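Local coordinates for glycosyl hydrolases family 2, sugar binding domain protein (Bacteroides uniformis str. 3978 T3 ii, PDB 6D1P) that probably hydrolyses O-glycosidic bonds as a beta-glucuronidase of glycoside hydrolase family 2 from a human gut bacterium, at residues Leu109-Ala114 and Arg192-Val197; Ile361-Tyr366 and Val383-Pro388. All coordinates share one frame; numbering follows the deposited sequence.

Contact 1 (Leu109-Ala114 and Arg192-Val197); sequences LEFEGA and RYVNLV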
# COMPACT_ATOMS: atom_id res chain seq x y z
N LEU A 109 19.08 14.39 18.07
CA LEU A 109 17.82 13.69 18.05
C LEU A 109 18.05 12.31 18.65
O LEU A 109 18.97 11.59 18.23
CB LEU A 109 17.28 13.58 16.63
CG LEU A 109 16.94 14.93 16.01
CD1 LEU A 109 16.51 14.75 14.57
CD2 LEU A 109 15.84 15.60 16.81
N GLU A 110 17.27 11.98 19.66
CA GLU A 110 17.36 10.70 20.34
C GLU A 110 16.18 9.85 19.92
O GLU A 110 15.04 10.33 19.90
CB GLU A 110 17.34 10.90 21.86
CG GLU A 110 18.64 10.60 22.55
CD GLU A 110 18.45 10.45 24.04
OE1 GLU A 110 17.28 10.51 24.49
OE2 GLU A 110 19.45 10.26 24.75
N PHE A 111 16.45 8.58 19.60
CA PHE A 111 15.43 7.64 19.16
C PHE A 111 15.33 6.52 20.18
O PHE A 111 16.27 5.73 20.33
CB PHE A 111 15.77 7.07 17.78
CG PHE A 111 15.84 8.11 16.71
CD1 PHE A 111 17.02 8.78 16.47
CD2 PHE A 111 14.74 8.42 15.94
CE1 PHE A 111 17.09 9.74 15.49
CE2 PHE A 111 14.80 9.38 14.95
CZ PHE A 111 15.97 10.05 14.73
N GLU A 112 14.20 6.46 20.89
CA GLU A 112 14.00 5.36 21.82
C GLU A 112 13.64 4.08 21.08
O GLU A 112 13.71 3.00 21.68
CB GLU A 112 12.92 5.71 22.85
CG GLU A 112 13.27 6.97 23.63
CD GLU A 112 12.29 7.28 24.76
OE1 GLU A 112 11.32 6.52 24.95
OE2 GLU A 112 12.51 8.29 25.46
N GLY A 113 13.28 4.18 19.81
CA GLY A 113 13.05 3.01 18.99
C GLY A 113 12.38 3.34 17.68
O GLY A 113 11.39 4.08 17.67
N ALA A 114 12.89 2.82 16.57
CA ALA A 114 12.27 3.03 15.27
C ALA A 114 12.57 1.83 14.40
O ALA A 114 13.70 1.32 14.42
CB ALA A 114 12.78 4.31 14.61
N ARG A 192 8.40 4.66 18.74
CA ARG A 192 8.79 5.09 20.07
C ARG A 192 9.23 6.54 19.98
O ARG A 192 9.61 7.03 18.91
CB ARG A 192 9.92 4.25 20.68
CG ARG A 192 9.55 2.84 20.94
CD ARG A 192 10.67 2.15 21.67
NE ARG A 192 10.51 0.71 21.62
CZ ARG A 192 11.50 -0.15 21.70
NH1 ARG A 192 12.74 0.29 21.84
NH2 ARG A 192 11.27 -1.46 21.64
N TYR A 193 9.19 7.20 21.14
CA TYR A 193 9.42 8.63 21.21
C TYR A 193 10.74 9.04 20.58
O TYR A 193 11.77 8.35 20.71
CB TYR A 193 9.39 9.09 22.67
CG TYR A 193 8.02 8.98 23.29
CD1 TYR A 193 6.94 9.69 22.75
CD2 TYR A 193 7.79 8.17 24.40
CE1 TYR A 193 5.69 9.59 23.30
CE2 TYR A 193 6.55 8.07 24.96
CZ TYR A 193 5.49 8.78 24.41
OH TYR A 193 4.23 8.68 24.96
N VAL A 194 10.70 10.18 19.90
CA VAL A 194 11.89 10.89 19.46
C VAL A 194 12.04 12.11 20.35
O VAL A 194 11.06 12.81 20.63
CB VAL A 194 11.79 11.28 17.97
CG1 VAL A 194 13.07 11.95 17.52
CG2 VAL A 194 11.53 10.05 17.13
N ASN A 195 13.27 12.36 20.80
CA ASN A 195 13.58 13.43 21.74
C ASN A 195 14.59 14.39 21.14
O ASN A 195 15.56 13.97 20.50
CB ASN A 195 14.13 12.87 23.06
CG ASN A 195 13.21 11.86 23.67
OD1 ASN A 195 12.01 12.10 23.81
ND2 ASN A 195 13.76 10.69 24.01
N LEU A 196 14.36 15.68 21.34
CA LEU A 196 15.37 16.71 21.10
C LEU A 196 16.15 16.94 22.39
O LEU A 196 15.55 17.16 23.45
CB LEU A 196 14.72 18.01 20.63
CG LEU A 196 15.65 19.16 20.28
CD1 LEU A 196 16.55 18.78 19.11
CD2 LEU A 196 14.83 20.40 19.97
N VAL A 197 17.48 16.84 22.33
CA VAL A 197 18.29 16.79 23.54
C VAL A 197 19.53 17.66 23.38
O VAL A 197 20.27 17.54 22.39
CB VAL A 197 18.70 15.35 23.90
CG1 VAL A 197 19.51 15.32 25.21
CG2 VAL A 197 17.47 14.46 24.03
O HOH W 1 10.59 10.35 25.93
O HOH W 2 12.41 6.56 18.27
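Arg192 meets Glu112 and Gly113 with both its backbone and its side chain. Its N donates to Gly113 O at 3.2 Å. Its chain runs extended from CG to NE alongside Gly113, which brings NH1 to the carbonyl of Glu112. There NH1 donates to Glu112 O at 2.9 Å, within the guanidinium plane. NH2 forms a salt bridge with Glu332. Water 2 accepts from Gly113 N and lies within bonding distance of Arg192 O.

Tyr193 O takes the N-H of Glu112 at 3.1 Å, almost straight (168°). The Tyr193 ring has Glu112 OE1 at its edge, with ring and carboxylate nearly perpendicular. Its OH accepts from Glu343 N.

Val194 pairs with Phe111, and the two side chains lie side by side. CG2 of Val194 sits 3.8 Å from Phe111 CD2.

Asn195 and Glu110 form the antiparallel hydrogen-bonded pair. Glu110 N donates to Asn195 O, and Asn195 N to Glu110 O, each at 2.8 Å. The Asn195 side chain, CG beside its own backbone N (chi1 -55°), sends ND2 to Glu112 OE2 at 3.1 Å. It meets that oxygen on the anti side, tilted from the carboxylate plane. Water 1 donates to both Asn195 OD1 and Glu112 OE2.

Leu196 CD1 touches Leu109 CD2 at 4.0 Å. Val197 CG2 lies against the carboxylate of Glu110, whose oxygens form a salt bridge with Lys28 and accept from Ile23 N.

The two strands are the middle pair of a four-stranded antiparallel sheet, flanked by strands 28-30 and 137-140. Leu109 and Phe111 pack on strands 117-122 and 162-169 of the facing sheet, as in the beta-sandwich of the sugar-binding domain.

Contact 2 (Ile361-Tyr366 and Val383-Pro388); sequences IRLGHY and VWEEIP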
# COMPACT_ATOMS: atom_id res chain seq x y z
N ILE A 361 8.47 -11.11 33.89
CA ILE A 361 8.02 -10.92 32.53
C ILE A 361 9.20 -11.06 31.58
O ILE A 361 10.31 -10.58 31.85
CB ILE A 361 7.31 -9.56 32.37
CG1 ILE A 361 6.71 -9.42 30.96
CG2 ILE A 361 8.26 -8.40 32.73
CD1 ILE A 361 5.77 -8.22 30.82
N ARG A 362 8.96 -11.76 30.47
CA ARG A 362 9.85 -11.78 29.32
C ARG A 362 9.30 -10.84 28.26
O ARG A 362 8.14 -10.97 27.85
CB ARG A 362 9.99 -13.21 28.78
CG ARG A 362 10.85 -13.37 27.51
CD ARG A 362 11.10 -14.85 27.26
NE ARG A 362 11.64 -15.18 25.93
CZ ARG A 362 11.02 -15.96 25.04
NH1 ARG A 362 9.81 -16.47 25.30
NH2 ARG A 362 11.60 -16.22 23.89
N LEU A 363 10.13 -9.90 27.81
CA LEU A 363 9.67 -8.75 27.02
C LEU A 363 9.66 -9.07 25.52
O LEU A 363 10.32 -8.42 24.71
CB LEU A 363 10.55 -7.54 27.31
CG LEU A 363 10.57 -7.07 28.77
CD1 LEU A 363 11.50 -5.87 28.94
CD2 LEU A 363 9.16 -6.72 29.25
N GLY A 364 8.84 -10.06 25.15
CA GLY A 364 8.79 -10.45 23.77
C GLY A 364 10.15 -10.94 23.31
O GLY A 364 10.94 -11.48 24.09
N HIS A 365 10.45 -10.70 22.03
CA HIS A 365 11.67 -11.21 21.42
C HIS A 365 12.63 -10.08 21.05
O HIS A 365 13.39 -10.20 20.08
CB HIS A 365 11.33 -12.06 20.20
CG HIS A 365 10.45 -13.23 20.51
ND1 HIS A 365 10.72 -14.11 21.54
CD2 HIS A 365 9.29 -13.64 19.95
CE1 HIS A 365 9.77 -15.04 21.58
NE2 HIS A 365 8.89 -14.77 20.63
N TYR A 366 12.63 -9.00 21.81
CA TYR A 366 13.47 -7.86 21.47
C TYR A 366 13.54 -6.94 22.68
O TYR A 366 12.69 -6.99 23.58
CB TYR A 366 12.93 -7.12 20.24
CG TYR A 366 11.42 -7.06 20.25
CD1 TYR A 366 10.75 -6.12 21.03
CD2 TYR A 366 10.66 -7.97 19.53
CE1 TYR A 366 9.35 -6.07 21.06
CE2 TYR A 366 9.26 -7.94 19.54
CZ TYR A 366 8.62 -6.99 20.32
OH TYR A 366 7.25 -6.96 20.36
N VAL A 383 12.72 -9.34 35.08
CA VAL A 383 12.75 -9.18 33.63
C VAL A 383 13.74 -10.15 32.98
O VAL A 383 14.88 -10.29 33.44
CB VAL A 383 13.11 -7.74 33.23
CG1 VAL A 383 13.28 -7.66 31.72
CG2 VAL A 383 12.05 -6.76 33.73
N TRP A 384 13.28 -10.79 31.90
CA TRP A 384 14.08 -11.48 30.90
C TRP A 384 13.94 -10.67 29.61
O TRP A 384 12.83 -10.52 29.10
CB TRP A 384 13.60 -12.93 30.73
CG TRP A 384 14.03 -13.78 29.49
CD1 TRP A 384 14.48 -13.31 28.28
CD2 TRP A 384 14.00 -15.22 29.36
NE1 TRP A 384 14.74 -14.36 27.43
CE2 TRP A 384 14.45 -15.54 28.06
CE3 TRP A 384 13.63 -16.26 30.22
CZ2 TRP A 384 14.55 -16.87 27.60
CZ3 TRP A 384 13.71 -17.56 29.77
CH2 TRP A 384 14.18 -17.86 28.47
N GLU A 385 15.04 -10.13 29.11
CA GLU A 385 15.02 -9.38 27.87
C GLU A 385 16.06 -9.99 26.93
O GLU A 385 17.18 -10.27 27.36
CB GLU A 385 15.32 -7.89 28.12
CG GLU A 385 14.72 -6.94 27.10
CD GLU A 385 15.12 -5.48 27.33
OE1 GLU A 385 14.41 -4.57 26.84
OE2 GLU A 385 16.16 -5.24 28.01
N GLU A 386 15.68 -10.20 25.67
CA GLU A 386 16.51 -10.90 24.69
C GLU A 386 16.67 -10.07 23.42
O GLU A 386 15.87 -9.17 23.15
CB GLU A 386 15.93 -12.27 24.30
CG GLU A 386 14.64 -12.22 23.50
CD GLU A 386 13.89 -13.55 23.52
OE1 GLU A 386 13.91 -14.24 24.58
OE2 GLU A 386 13.25 -13.89 22.49
N ILE A 387 17.68 -10.42 22.63
CA ILE A 387 17.87 -9.84 21.30
C ILE A 387 17.00 -10.56 20.27
O ILE A 387 16.65 -11.73 20.46
CB ILE A 387 19.34 -9.89 20.85
CG1 ILE A 387 19.92 -11.31 20.97
CG2 ILE A 387 20.15 -8.84 21.59
CD1 ILE A 387 21.14 -11.52 20.07
N PRO A 388 16.66 -9.90 19.15
CA PRO A 388 15.71 -10.52 18.21
C PRO A 388 16.36 -11.49 17.23
O PRO A 388 15.98 -11.52 16.05
CB PRO A 388 15.09 -9.30 17.50
CG PRO A 388 16.04 -8.19 17.68
CD PRO A 388 16.97 -8.50 18.80
O HOH W 3 12.85 -9.57 25.21
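Glu386 takes Arg362 and His365 on its carboxylate. Arg362 forms a side-on salt bridge, with two nitrogens on OE1. NE donates to Glu386 OE1 at 2.8 Å from above the carboxylate plane, and NH2 reaches the syn lone pair of OE1 at 3.1 Å. His365 ND1 donates to Glu386 OE2 at 2.7 Å, with the oxygen at the ring edge. The Glu386 CG sits between its backbone N and carbonyl carbon (chi1 68°), which lets the extended chain bring its carboxylate to Arg362 and His365.

Trp384 supports the arginine. Arg362 CD lies 3.5 Å over the centroid of its five-membered ring, a CH-pi contact. The parallel strands are joined by Trp384 N to Ile361 O at 3.0 Å and Leu363 N to Trp384 O at 3.1 Å. Water 3 accepts from Glu386 N and sits between Gly364 O and Tyr366 O.

Further out, Arg362 NH1 forms a salt bridge with Glu512, and Glu385 OE2 bonds His414. Helix 370-379 covers Leu363 and Val383.

An alanine in place of Glu386 would probably cost Arg362 one of its two carboxylate partners and leave His365 ND1 without its acceptor. The two-nitrogen grip and the histidine bond together probably fix the rotation of the carboxylate, while His365 NE2 hydrogen-bonds a glycerol, consistent with a pocket here.

In the fold
Both contacts are buried, but they belong to different domains and share no strand. Contact 1 lies about 20 Å from the centre of the chain, in the sugar-binding domain. Contact 2 is nearer the middle, about 10 Å from that centre, in the TIM barrel. Their centres are 21 Å apart. Contact 1 joins antiparallel strands distant in sequence, contact 2 the parallel strands of one beta-alpha-beta unit. Contact 1 relies mainly on backbone bonds, with Asn195 and Arg192 adding side-chain bonds; contact 2 centres on an arginine-glutamate-histidine cluster. Their nearest atoms come within about 5 Å. Glu332 links the two, with its carboxylate on Arg192 and its backbone N on Tyr366 OH.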